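Local coordinates for uncharacterized protein (Alicyclobacillus acidocaldarius subsp. acidocaldarius, PDB 3RAG) that is of unknown function but adopts an alpha/beta fold of the von Willebrand factor type A kind and holds a sodium ion in the crystal, at residues A8-I13 with Q92-Q97; H37-N42 with D223-H228; D160-L165 with S195-A200. All coordinates share one frame; numbering follows the deposited sequence.

Interaction 1: A8-I13 with Q92-Q97; sequences ATIRQI and QMTLQQ
Ala8, just before strand 10-17, and Ile10, its first residue, lie alongside one turn of helix 79-106, with the CA of Ala8 7.4 Å from the CA of Leu95 and the CA of Ile10 8.0 Å from that of Thr94. Ile10 does most of the touching. Its CG1 branch stands beside its own backbone N (chi1 -67°), and this brings CD1 up against Thr94 and Leu95. CD1 meets the Thr94 methyl, CG2, tip to tip at 3.8 Å and also rests against CG of Leu95, whose side chain crosses it at a slant. Leu95 then bridges Ala8 and Ile10: its CD2 touches Ile10 CD1 and also lies 4.0 Å from CB of Ala8. Leu95 also packs on Leu129 of helix 116-132, so one side chain touches both that helix and the start of strand 10-17.

Thr94 is two-sided. Its methyl faces Ile10, while OG1 hydrogen-bonds to the Thr90 carbonyl one turn back in the helix. A water 2.9 Å from Thr94 OG1 also accepts a hydrogen bond from Gln12 NE2 at 3.0 Å. The buried Gln12 amide is thereby linked to the helix through this ordered water. Aliphatic packing joins strand and helix at Ile10, and a water joins them at Gln12, the next strand residue whose side chain starts toward the helix.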
ATOM      1  N   ALA A   8      -4.021 -16.373  -4.493  1.00 37.99           N
ATOM      2  CA  ALA A   8      -4.245 -15.427  -3.402  1.00 33.64           C
ATOM      3  C   ALA A   8      -3.295 -14.219  -3.458  1.00 34.10           C
ATOM      4  O   ALA A   8      -2.930 -13.667  -2.423  1.00 36.06           O
ATOM      5  CB  ALA A   8      -4.165 -16.133  -2.032  1.00 32.53           C
ATOM      6  N   THR A   9      -2.921 -13.813  -4.667  1.00 30.76           N
ATOM      7  CA  THR A   9      -2.024 -12.655  -4.850  1.00 33.93           C
ATOM      8  C   THR A   9      -2.524 -11.439  -4.078  1.00 36.17           C
ATOM      9  O   THR A   9      -3.712 -11.118  -4.119  1.00 34.49           O
ATOM     10  CB  THR A   9      -1.873 -12.299  -6.343  1.00 33.26           C
ATOM     11  OG1 THR A   9      -1.249 -13.401  -7.004  1.00 37.86           O
ATOM     12  CG2 THR A   9      -1.024 -11.025  -6.538  1.00 32.32           C
ATOM     13  N   ILE A  10      -1.618 -10.774  -3.362  1.00 28.26           N
ATOM     14  CA  ILE A  10      -1.994  -9.618  -2.549  1.00 26.88           C
ATOM     15  C   ILE A  10      -1.720  -8.347  -3.367  1.00 27.67           C
ATOM     16  O   ILE A  10      -0.701  -8.255  -4.036  1.00 28.96           O
ATOM     17  CB  ILE A  10      -1.204  -9.600  -1.233  1.00 29.44           C
ATOM     18  CG1 ILE A  10      -1.616 -10.794  -0.357  1.00 33.75           C
ATOM     19  CG2 ILE A  10      -1.438  -8.287  -0.470  1.00 28.90           C
ATOM     20  CD1 ILE A  10      -3.000 -10.652   0.313  1.00 34.73           C
ATOM     21  N   ARG A  11      -2.657  -7.398  -3.332  1.00 27.12           N
ATOM     22  CA  ARG A  11      -2.541  -6.160  -4.097  1.00 30.54           C
ATOM     23  C   ARG A  11      -2.796  -4.965  -3.185  1.00 26.88           C
ATOM     24  O   ARG A  11      -3.878  -4.842  -2.612  1.00 29.39           O
ATOM     25  CB  ARG A  11      -3.566  -6.160  -5.224  1.00 33.61           C
ATOM     26  CG  ARG A  11      -3.321  -7.272  -6.231  1.00 37.15           C
ATOM     27  CD  ARG A  11      -4.372  -7.281  -7.340  1.00 43.40           C
ATOM     28  NE  ARG A  11      -4.043  -8.317  -8.317  1.00 55.87           N
ATOM     29  CZ  ARG A  11      -4.505  -9.559  -8.248  1.00 61.69           C
ATOM     30  NH1 ARG A  11      -5.333  -9.889  -7.273  1.00 55.83           N
ATOM     31  NH2 ARG A  11      -4.152 -10.462  -9.152  1.00 66.60           N
ATOM     32  N   GLN A  12      -1.806  -4.095  -3.040  1.00 27.21           N
ATOM     33  CA  GLN A  12      -1.930  -3.017  -2.076  1.00 22.65           C
ATOM     34  C   GLN A  12      -1.426  -1.726  -2.662  1.00 24.32           C
ATOM     35  O   GLN A  12      -0.523  -1.721  -3.492  1.00 25.92           O
ATOM     36  CB  GLN A  12      -1.137  -3.319  -0.799  1.00 26.36           C
ATOM     37  CG  GLN A  12      -1.780  -4.427   0.061  1.00 24.78           C
ATOM     38  CD  GLN A  12      -1.082  -4.592   1.402  1.00 29.32           C
ATOM     39  OE1 GLN A  12      -0.138  -3.859   1.723  1.00 29.47           O
ATOM     40  NE2 GLN A  12      -1.542  -5.560   2.189  1.00 29.18           N
ATOM     41  N   ILE A  13      -2.031  -0.638  -2.215  1.00 24.23           N
ATOM     42  CA  ILE A  13      -1.559   0.700  -2.542  1.00 24.82           C
ATOM     43  C   ILE A  13      -1.185   1.328  -1.209  1.00 26.89           C
ATOM     44  O   ILE A  13      -1.997   1.347  -0.282  1.00 25.25           O
ATOM     45  CB  ILE A  13      -2.684   1.542  -3.187  1.00 25.19           C
ATOM     46  CG1 ILE A  13      -3.123   0.927  -4.535  1.00 25.90           C
ATOM     47  CG2 ILE A  13      -2.236   3.012  -3.328  1.00 26.73           C
ATOM     48  CD1 ILE A  13      -4.428   1.541  -5.122  1.00 25.72           C
ATOM     49  N   GLN A  92      -1.877 -10.113   6.292  1.00 31.07           N
ATOM     50  CA  GLN A  92      -2.343 -11.189   7.169  1.00 34.01           C
ATOM     51  C   GLN A  92      -3.869 -11.214   7.284  1.00 34.51           C
ATOM     52  O   GLN A  92      -4.479 -12.264   7.146  1.00 35.20           O
ATOM     53  CB  GLN A  92      -1.716 -11.096   8.556  1.00 39.26           C
ATOM     54  CG  GLN A  92      -2.193 -12.229   9.471  1.00 56.26           C
ATOM     55  CD  GLN A  92      -1.639 -12.150  10.880  1.00 75.11           C
ATOM     56  OE1 GLN A  92      -1.276 -11.078  11.370  1.00 81.89           O
ATOM     57  NE2 GLN A  92      -1.577 -13.296  11.546  1.00 84.28           N
HETATM   58  N   MSE A  93      -4.491 -10.061   7.530  1.00 32.44           N
HETATM   59  CA  MSE A  93      -5.949 -10.012   7.611  1.00 33.17           C
HETATM   60  C   MSE A  93      -6.648 -10.445   6.317  1.00 32.46           C
HETATM   61  O   MSE A  93      -7.652 -11.172   6.348  1.00 32.80           O
HETATM   62  CB  MSE A  93      -6.427  -8.615   8.074  1.00 35.59           C
HETATM   63  CG  MSE A  93      -6.166  -8.377   9.570  1.00 45.93           C
HETATM   64 SE   MSE A  93      -6.668  -6.751  10.226  1.00 49.29          SE
HETATM   65  CE  MSE A  93      -5.497  -5.661   9.454  1.00 40.06           C
ATOM     66  N   THR A  94      -6.125  -9.997   5.177  1.00 29.55           N
ATOM     67  CA  THR A  94      -6.714 -10.356   3.902  1.00 30.02           C
ATOM     68  C   THR A  94      -6.619 -11.875   3.684  1.00 32.79           C
ATOM     69  O   THR A  94      -7.578 -12.523   3.252  1.00 31.03           O
ATOM     70  CB  THR A  94      -6.013  -9.612   2.747  1.00 30.51           C
ATOM     71  OG1 THR A  94      -6.252  -8.194   2.891  1.00 28.71           O
ATOM     72  CG2 THR A  94      -6.550 -10.074   1.402  1.00 31.38           C
ATOM     73  N   LEU A  95      -5.455 -12.436   3.980  1.00 28.64           N
ATOM     74  CA  LEU A  95      -5.255 -13.875   3.777  1.00 31.01           C
ATOM     75  C   LEU A  95      -6.093 -14.724   4.743  1.00 31.95           C
ATOM     76  O   LEU A  95      -6.546 -15.826   4.395  1.00 34.68           O
ATOM     77  CB  LEU A  95      -3.764 -14.221   3.872  1.00 31.32           C
ATOM     78  CG  LEU A  95      -2.949 -13.639   2.715  1.00 32.25           C
ATOM     79  CD1 LEU A  95      -1.473 -13.818   3.020  1.00 31.22           C
ATOM     80  CD2 LEU A  95      -3.325 -14.326   1.387  1.00 31.33           C
ATOM     81  N   GLN A  96      -6.303 -14.220   5.957  1.00 32.65           N
ATOM     82  CA  GLN A  96      -7.176 -14.910   6.900  1.00 36.66           C
ATOM     83  C   GLN A  96      -8.582 -14.990   6.329  1.00 40.53           C
ATOM     84  O   GLN A  96      -9.258 -16.007   6.460  1.00 36.56           O
ATOM     85  CB  GLN A  96      -7.188 -14.221   8.271  1.00 40.86           C
ATOM     86  CG  GLN A  96      -5.883 -14.383   9.031  1.00 48.65           C
ATOM     87  CD  GLN A  96      -5.815 -13.572  10.317  1.00 61.89           C
ATOM     88  OE1 GLN A  96      -5.116 -13.953  11.250  1.00 68.48           O
ATOM     89  NE2 GLN A  96      -6.517 -12.440  10.362  1.00 59.31           N
ATOM     90  N   GLN A  97      -9.018 -13.915   5.682  1.00 36.64           N
ATOM     91  CA  GLN A  97     -10.343 -13.886   5.078  1.00 39.42           C
ATOM     92  C   GLN A  97     -10.404 -14.864   3.922  1.00 36.07           C
ATOM     93  O   GLN A  97     -11.394 -15.569   3.756  1.00 38.49           O
ATOM     94  CB  GLN A  97     -10.706 -12.468   4.586  1.00 42.90           C
ATOM     95  CG  GLN A  97     -10.596 -11.378   5.658  1.00 48.54           C
ATOM     96  CD  GLN A  97     -10.655  -9.933   5.095  1.00 72.26           C
ATOM     97  OE1 GLN A  97     -10.200  -9.645   3.970  1.00 63.67           O
ATOM     98  NE2 GLN A  97     -11.210  -9.024   5.893  1.00 71.75           N
TER
HETATM   99  O   HOH W   1      -4.066  -7.013   1.493  1.00 31.77           O

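Interaction 2: H37-N42 with D223-H228; sequences HGIVVN and DLLLSH
His37 and Ile39 flank the turn that joins helix 27-36 to strand 40-46, the closing half of a beta-alpha-beta crossover; His37 leans on Leu226 and Ile39 mainly on Leu225 of helix 214-232. Gly38 between them takes a positive phi of 88° and completes a Schellman motif at the end of helix 27-36.

The His37 ring stands beside its own backbone N, opposite the carbonyl carbon (chi1 -65°), which brings it against Leu226. Leu226 crosses the His37 side chain at about a right angle. Its CD1 methyl sits 3.8 Å from the centroid of the imidazole, only 4° off the ring normal, a CH-pi contact squarely over one face. The second methyl, CD2, lies over the same face but toward the CG-ND1 bond, 3.9 Å from ND1 of His37. Deeper in, Ile39 offers its CG2 branch to CD1 of Leu225 at 3.7 Å. The CD1 end of Ile39 comes within 4.0 Å of that same leucine methyl, which is cradled between the two branches of the isoleucine. Ile13 of the neighbouring strand 10-17 touches both Ile39 and Leu225, joining the three in one apolar cluster. A CH-pi contact at the exposed turn and aliphatic packing at buried Ile39 thus join helix 214-232 to this side of the sheet, as in the layered alpha-beta-alpha sandwich of von Willebrand factor type A domains.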
ATOM      1  N   HIS A  37     -11.914  -4.049  -6.378  1.00 37.59           N
ATOM      2  CA  HIS A  37     -11.071  -5.008  -7.099  1.00 37.39           C
ATOM      3  C   HIS A  37     -10.250  -5.867  -6.169  1.00 40.29           C
ATOM      4  O   HIS A  37      -9.410  -6.646  -6.623  1.00 46.18           O
ATOM      5  CB  HIS A  37     -10.123  -4.290  -8.063  1.00 41.05           C
ATOM      6  CG  HIS A  37     -10.822  -3.569  -9.167  1.00 44.61           C
ATOM      7  ND1 HIS A  37     -11.275  -4.208 -10.300  1.00 47.02           N
ATOM      8  CD2 HIS A  37     -11.163  -2.268  -9.306  1.00 46.60           C
ATOM      9  CE1 HIS A  37     -11.861  -3.329 -11.094  1.00 48.68           C
ATOM     10  NE2 HIS A  37     -11.807  -2.145 -10.514  1.00 50.06           N
ATOM     11  N   GLY A  38     -10.472  -5.721  -4.867  1.00 33.74           N
ATOM     12  CA  GLY A  38      -9.708  -6.471  -3.892  1.00 36.41           C
ATOM     13  C   GLY A  38      -8.403  -5.800  -3.462  1.00 37.14           C
ATOM     14  O   GLY A  38      -7.675  -6.318  -2.614  1.00 42.57           O
ATOM     15  N   ILE A  39      -8.127  -4.627  -4.006  1.00 29.83           N
ATOM     16  CA  ILE A  39      -6.923  -3.885  -3.607  1.00 26.17           C
ATOM     17  C   ILE A  39      -7.139  -3.296  -2.224  1.00 28.54           C
ATOM     18  O   ILE A  39      -8.218  -2.776  -1.940  1.00 30.41           O
ATOM     19  CB  ILE A  39      -6.648  -2.758  -4.618  1.00 28.99           C
ATOM     20  CG1 ILE A  39      -6.374  -3.373  -5.992  1.00 28.74           C
ATOM     21  CG2 ILE A  39      -5.458  -1.863  -4.180  1.00 26.46           C
ATOM     22  CD1 ILE A  39      -6.535  -2.392  -7.159  1.00 29.17           C
ATOM     23  N   VAL A  40      -6.123  -3.350  -1.368  1.00 24.59           N
ATOM     24  CA  VAL A  40      -6.241  -2.739  -0.044  1.00 24.08           C
ATOM     25  C   VAL A  40      -5.416  -1.455  -0.083  1.00 27.34           C
ATOM     26  O   VAL A  40      -4.284  -1.473  -0.583  1.00 27.25           O
ATOM     27  CB  VAL A  40      -5.698  -3.678   1.063  1.00 28.70           C
ATOM     28  CG1 VAL A  40      -5.397  -2.875   2.348  1.00 28.11           C
ATOM     29  CG2 VAL A  40      -6.704  -4.828   1.324  1.00 26.37           C
ATOM     30  N   VAL A  41      -5.975  -0.348   0.428  1.00 26.68           N
ATOM     31  CA  VAL A  41      -5.261   0.934   0.411  1.00 25.61           C
ATOM     32  C   VAL A  41      -4.911   1.300   1.846  1.00 26.60           C
ATOM     33  O   VAL A  41      -5.803   1.411   2.699  1.00 27.46           O
ATOM     34  CB  VAL A  41      -6.113   2.072  -0.216  1.00 28.63           C
ATOM     35  CG1 VAL A  41      -5.299   3.377  -0.332  1.00 25.60           C
ATOM     36  CG2 VAL A  41      -6.630   1.649  -1.593  1.00 24.34           C
ATOM     37  N   ASN A  42      -3.613   1.452   2.104  1.00 24.40           N
ATOM     38  CA  ASN A  42      -3.092   1.857   3.414  1.00 23.59           C
ATOM     39  C   ASN A  42      -2.553   3.285   3.320  1.00 23.81           C
ATOM     40  O   ASN A  42      -2.106   3.716   2.243  1.00 24.51           O
ATOM     41  CB  ASN A  42      -1.931   0.941   3.819  1.00 25.08           C
ATOM     42  CG  ASN A  42      -2.373  -0.489   4.115  1.00 27.16           C
ATOM     43  OD1 ASN A  42      -1.669  -1.472   3.795  1.00 31.74           O
ATOM     44  ND2 ASN A  42      -3.515  -0.613   4.712  1.00 22.73           N
ATOM     45  N   ASP A 223      -4.870   1.381 -11.438  1.00 28.46           N
ATOM     46  CA  ASP A 223      -4.674   1.073 -12.861  1.00 30.28           C
ATOM     47  C   ASP A 223      -3.429   0.222 -13.088  1.00 34.94           C
ATOM     48  O   ASP A 223      -3.456  -0.743 -13.861  1.00 33.56           O
ATOM     49  CB  ASP A 223      -4.564   2.353 -13.713  1.00 36.72           C
ATOM     50  CG  ASP A 223      -5.917   2.951 -14.052  1.00 41.33           C
ATOM     51  OD1 ASP A 223      -6.941   2.432 -13.562  1.00 40.21           O
ATOM     52  OD2 ASP A 223      -5.966   3.944 -14.801  1.00 39.47           O
ATOM     53  N   LEU A 224      -2.327   0.614 -12.448  1.00 28.56           N
ATOM     54  CA  LEU A 224      -1.064  -0.116 -12.559  1.00 30.20           C
ATOM     55  C   LEU A 224      -1.214  -1.543 -12.063  1.00 34.54           C
ATOM     56  O   LEU A 224      -0.719  -2.484 -12.701  1.00 33.25           O
ATOM     57  CB  LEU A 224       0.043   0.599 -11.769  1.00 28.75           C
ATOM     58  CG  LEU A 224       0.562   1.891 -12.406  1.00 34.34           C
ATOM     59  CD1 LEU A 224       1.398   2.685 -11.392  1.00 33.87           C
ATOM     60  CD2 LEU A 224       1.361   1.567 -13.652  1.00 38.64           C
ATOM     61  N   LEU A 225      -1.886  -1.711 -10.925  1.00 30.28           N
ATOM     62  CA  LEU A 225      -2.083  -3.044 -10.346  1.00 27.74           C
ATOM     63  C   LEU A 225      -2.911  -3.933 -11.272  1.00 33.68           C
ATOM     64  O   LEU A 225      -2.595  -5.107 -11.492  1.00 34.16           O
ATOM     65  CB  LEU A 225      -2.735  -2.951  -8.949  1.00 26.96           C
ATOM     66  CG  LEU A 225      -1.824  -2.416  -7.836  1.00 29.93           C
ATOM     67  CD1 LEU A 225      -2.629  -1.970  -6.604  1.00 26.74           C
ATOM     68  CD2 LEU A 225      -0.725  -3.450  -7.439  1.00 27.85           C
ATOM     69  N   LEU A 226      -3.968  -3.367 -11.830  1.00 33.33           N
ATOM     70  CA  LEU A 226      -4.842  -4.127 -12.714  1.00 36.57           C
ATOM     71  C   LEU A 226      -4.151  -4.482 -14.037  1.00 38.46           C
ATOM     72  O   LEU A 226      -4.324  -5.586 -14.549  1.00 41.10           O
ATOM     73  CB  LEU A 226      -6.149  -3.366 -12.956  1.00 40.42           C
ATOM     74  CG  LEU A 226      -6.990  -3.147 -11.685  1.00 39.96           C
ATOM     75  CD1 LEU A 226      -8.221  -2.294 -11.982  1.00 48.23           C
ATOM     76  CD2 LEU A 226      -7.403  -4.461 -11.025  1.00 48.65           C
ATOM     77  N   SER A 227      -3.366  -3.556 -14.581  1.00 36.94           N
ATOM     78  CA  SER A 227      -2.607  -3.833 -15.805  1.00 39.91           C
ATOM     79  C   SER A 227      -1.563  -4.905 -15.552  1.00 44.62           C
ATOM     80  O   SER A 227      -1.323  -5.772 -16.403  1.00 44.64           O
ATOM     81  CB  SER A 227      -1.904  -2.578 -16.319  1.00 45.81           C
ATOM     82  OG  SER A 227      -2.848  -1.567 -16.594  1.00 60.92           O
ATOM     83  N   HIS A 228      -0.933  -4.840 -14.381  1.00 38.98           N
ATOM     84  CA  HIS A 228       0.089  -5.818 -14.035  1.00 39.11           C
ATOM     85  C   HIS A 228      -0.521  -7.215 -13.913  1.00 44.30           C
ATOM     86  O   HIS A 228       0.043  -8.197 -14.422  1.00 44.95           O
ATOM     87  CB  HIS A 228       0.802  -5.427 -12.745  1.00 35.29           C
ATOM     88  CG  HIS A 228       2.016  -6.251 -12.460  1.00 34.83           C
ATOM     89  ND1 HIS A 228       3.064  -6.354 -13.350  1.00 41.56           N
ATOM     90  CD2 HIS A 228       2.345  -7.025 -11.396  1.00 35.02           C
ATOM     91  CE1 HIS A 228       3.993  -7.146 -12.839  1.00 41.16           C
ATOM     92  NE2 HIS A 228       3.576  -7.576 -11.663  1.00 39.88           N
TER

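Interaction 3: D160-L165 with S195-A200; sequences DLALSL and SEVNVA
The carboxylate of Glu196 is the one flat group that reaches across this contact, and it does so through OE1: neither of its faces is stacked on segment 160-165, and OE1 stands 4.1 Å from the CD2 methyl of Leu163. The setting is the outer part of the alpha-beta-alpha sandwich, where helix 151-165 meets the loop leading from the antiparallel end strand 188-194 into helix 199-205. The stronger partner of Glu196 is Lys166, just beyond the helix end, whose NZ forms a salt bridge with OE1. The Leu163 methyl therefore lies next to an oxygen already engaged by charge, at the exposed border of the contact.

Ala162 and Val197 make the apolar centre. Val197 has CG2 beside its backbone N and CG1 anti to it (chi1 160°), which aims CG2 at the small Ala162 side chain. CB of Ala162 and CG2 of Val197 are 3.4 Å apart, tighter than ordinary van der Waals contact, so the loop is pressed closely on the helix here. Val197 also touches Val174 and so links helix 151-165 to strand 172-179.

Each segment also has a local side-chain-to-backbone bond. Asn198, the N-cap of helix 199-205, bonds through OD1 to the Ala201 backbone N. In the last turn of helix 151-165, the Leu161 carbonyl O accepts twice: from Leu165 N at 3.0 Å, and from Ser164 OG at 2.8 Å, the hydroxyl approaching 25° out of the carbonyl plane.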
ATOM      1  N   ASP A 160      14.000   0.767   2.218  1.00 27.26           N
ATOM      2  CA  ASP A 160      14.022  -0.220   3.305  1.00 32.19           C
ATOM      3  C   ASP A 160      12.806  -1.146   3.264  1.00 34.79           C
ATOM      4  O   ASP A 160      12.900  -2.335   3.575  1.00 26.96           O
ATOM      5  CB  ASP A 160      14.071   0.486   4.657  1.00 39.53           C
ATOM      6  CG  ASP A 160      15.428   1.064   4.962  1.00 56.06           C
ATOM      7  OD1 ASP A 160      16.370   0.830   4.174  1.00 64.38           O
ATOM      8  OD2 ASP A 160      15.553   1.744   6.003  1.00 69.95           O
ATOM      9  N   LEU A 161      11.659  -0.600   2.881  1.00 29.40           N
ATOM     10  CA  LEU A 161      10.448  -1.405   2.805  1.00 30.53           C
ATOM     11  C   LEU A 161      10.639  -2.500   1.773  1.00 30.51           C
ATOM     12  O   LEU A 161      10.368  -3.676   2.032  1.00 30.56           O
ATOM     13  CB  LEU A 161       9.237  -0.530   2.453  1.00 26.90           C
ATOM     14  CG  LEU A 161       7.898  -1.216   2.159  1.00 30.67           C
ATOM     15  CD1 LEU A 161       7.389  -1.989   3.378  1.00 27.95           C
ATOM     16  CD2 LEU A 161       6.876  -0.129   1.773  1.00 30.79           C
ATOM     17  N   ALA A 162      11.112  -2.114   0.591  1.00 29.28           N
ATOM     18  CA  ALA A 162      11.284  -3.067  -0.480  1.00 31.20           C
ATOM     19  C   ALA A 162      12.319  -4.105  -0.094  1.00 36.65           C
ATOM     20  O   ALA A 162      12.154  -5.293  -0.379  1.00 36.89           O
ATOM     21  CB  ALA A 162      11.681  -2.352  -1.796  1.00 33.53           C
ATOM     22  N   LEU A 163      13.399  -3.663   0.548  1.00 33.42           N
ATOM     23  CA  LEU A 163      14.429  -4.612   0.949  1.00 37.27           C
ATOM     24  C   LEU A 163      13.868  -5.620   1.955  1.00 35.62           C
ATOM     25  O   LEU A 163      14.158  -6.818   1.872  1.00 35.46           O
ATOM     26  CB  LEU A 163      15.660  -3.898   1.510  1.00 36.18           C
ATOM     27  CG  LEU A 163      16.480  -3.126   0.466  1.00 43.58           C
ATOM     28  CD1 LEU A 163      17.677  -2.474   1.125  1.00 47.81           C
ATOM     29  CD2 LEU A 163      16.929  -4.018  -0.685  1.00 44.31           C
ATOM     30  N   SER A 164      13.056  -5.146   2.897  1.00 31.06           N
ATOM     31  CA  SER A 164      12.494  -6.054   3.902  1.00 35.08           C
ATOM     32  C   SER A 164      11.511  -7.059   3.287  1.00 40.47           C
ATOM     33  O   SER A 164      11.465  -8.221   3.687  1.00 38.27           O
ATOM     34  CB  SER A 164      11.807  -5.272   5.021  1.00 39.98           C
ATOM     35  OG  SER A 164      10.550  -4.783   4.579  1.00 50.02           O
ATOM     36  N   LEU A 165      10.716  -6.611   2.323  1.00 40.54           N
ATOM     37  CA  LEU A 165       9.762  -7.494   1.658  1.00 40.82           C
ATOM     38  C   LEU A 165      10.423  -8.551   0.776  1.00 40.39           C
ATOM     39  O   LEU A 165       9.848  -9.623   0.535  1.00 45.58           O
ATOM     40  CB  LEU A 165       8.738  -6.681   0.847  1.00 35.14           C
ATOM     41  CG  LEU A 165       7.829  -5.760   1.668  1.00 36.15           C
ATOM     42  CD1 LEU A 165       7.049  -4.844   0.736  1.00 33.61           C
ATOM     43  CD2 LEU A 165       6.853  -6.541   2.608  1.00 40.09           C
ATOM     44  N   SER A 195      11.261  -6.059  -8.832  1.00 40.41           N
ATOM     45  CA  SER A 195      11.535  -6.705  -7.559  1.00 42.24           C
ATOM     46  C   SER A 195      12.367  -5.803  -6.644  1.00 42.18           C
ATOM     47  O   SER A 195      12.568  -6.122  -5.486  1.00 38.94           O
ATOM     48  CB  SER A 195      12.281  -8.024  -7.784  1.00 43.54           C
ATOM     49  OG  SER A 195      13.395  -7.787  -8.619  1.00 52.44           O
ATOM     50  N   GLU A 196      12.884  -4.701  -7.179  1.00 40.27           N
ATOM     51  CA  GLU A 196      13.651  -3.765  -6.363  1.00 45.83           C
ATOM     52  C   GLU A 196      13.231  -2.316  -6.569  1.00 38.99           C
ATOM     53  O   GLU A 196      12.593  -1.975  -7.557  1.00 35.86           O
ATOM     54  CB  GLU A 196      15.154  -3.903  -6.625  1.00 56.66           C
ATOM     55  CG  GLU A 196      15.750  -5.189  -6.072  1.00 70.70           C
ATOM     56  CD  GLU A 196      17.229  -5.062  -5.769  1.00 83.84           C
ATOM     57  OE1 GLU A 196      17.577  -4.637  -4.641  1.00 85.17           O
ATOM     58  OE2 GLU A 196      18.041  -5.379  -6.665  1.00 86.96           O
ATOM     59  N   VAL A 197      13.607  -1.474  -5.622  1.00 36.50           N
ATOM     60  CA  VAL A 197      13.378  -0.041  -5.729  1.00 37.91           C
ATOM     61  C   VAL A 197      14.627   0.622  -6.296  1.00 38.06           C
ATOM     62  O   VAL A 197      15.723   0.402  -5.787  1.00 44.59           O
ATOM     63  CB  VAL A 197      13.046   0.552  -4.353  1.00 40.98           C
ATOM     64  CG1 VAL A 197      13.278   2.072  -4.349  1.00 43.72           C
ATOM     65  CG2 VAL A 197      11.619   0.216  -3.995  1.00 37.10           C
ATOM     66  N   ASN A 198      14.451   1.410  -7.360  1.00 34.77           N
ATOM     67  CA  ASN A 198      15.545   2.106  -8.043  1.00 39.34           C
ATOM     68  C   ASN A 198      15.844   3.412  -7.314  1.00 40.13           C
ATOM     69  O   ASN A 198      15.087   4.376  -7.429  1.00 32.63           O
ATOM     70  CB  ASN A 198      15.108   2.411  -9.479  1.00 37.84           C
ATOM     71  CG  ASN A 198      16.181   3.129 -10.300  1.00 49.13           C
ATOM     72  OD1 ASN A 198      17.055   3.807  -9.764  1.00 42.35           O
ATOM     73  ND2 ASN A 198      16.094   2.991 -11.621  1.00 54.08           N
ATOM     74  N   VAL A 199      16.917   3.457  -6.537  1.00 41.61           N
ATOM     75  CA  VAL A 199      17.105   4.630  -5.688  1.00 41.86           C
ATOM     76  C   VAL A 199      17.459   5.886  -6.475  1.00 36.47           C
ATOM     77  O   VAL A 199      17.032   6.976  -6.100  1.00 33.63           O
ATOM     78  CB  VAL A 199      18.057   4.387  -4.470  1.00 66.82           C
ATOM     79  CG1 VAL A 199      18.431   2.917  -4.343  1.00 67.47           C
ATOM     80  CG2 VAL A 199      19.279   5.276  -4.544  1.00 62.81           C
ATOM     81  N   ALA A 200      18.201   5.740  -7.578  1.00 35.58           N
ATOM     82  CA  ALA A 200      18.516   6.887  -8.420  1.00 37.94           C
ATOM     83  C   ALA A 200      17.237   7.502  -8.949  1.00 34.95           C
ATOM     84  O   ALA A 200      17.134   8.716  -9.066  1.00 34.48           O
ATOM     85  CB  ALA A 200      19.426   6.487  -9.595  1.00 38.88           C
TER

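From the N terminus, strand 10-17 comes first, and interaction 1 closes a long loop when helix 79-106 returns to cover its start. Segment 37-42 lies within that loop, but its partner helix 214-232 comes almost at the chain's end, so interactions 1 and 2 cross. They share the sheet: Ile13 N and O pair with Val40 O and Asn42 N, probably as hydrogen bonds, while the two helices pack on opposite faces. Interaction 3 closes a short loop through strands 172-179 and 188-194, wholly within the span of interaction 2. It stands apart, its centre about 20 Å from that of interaction 1, and joins helix 151-165 to the loop that follows the antiparallel edge strand 188-194.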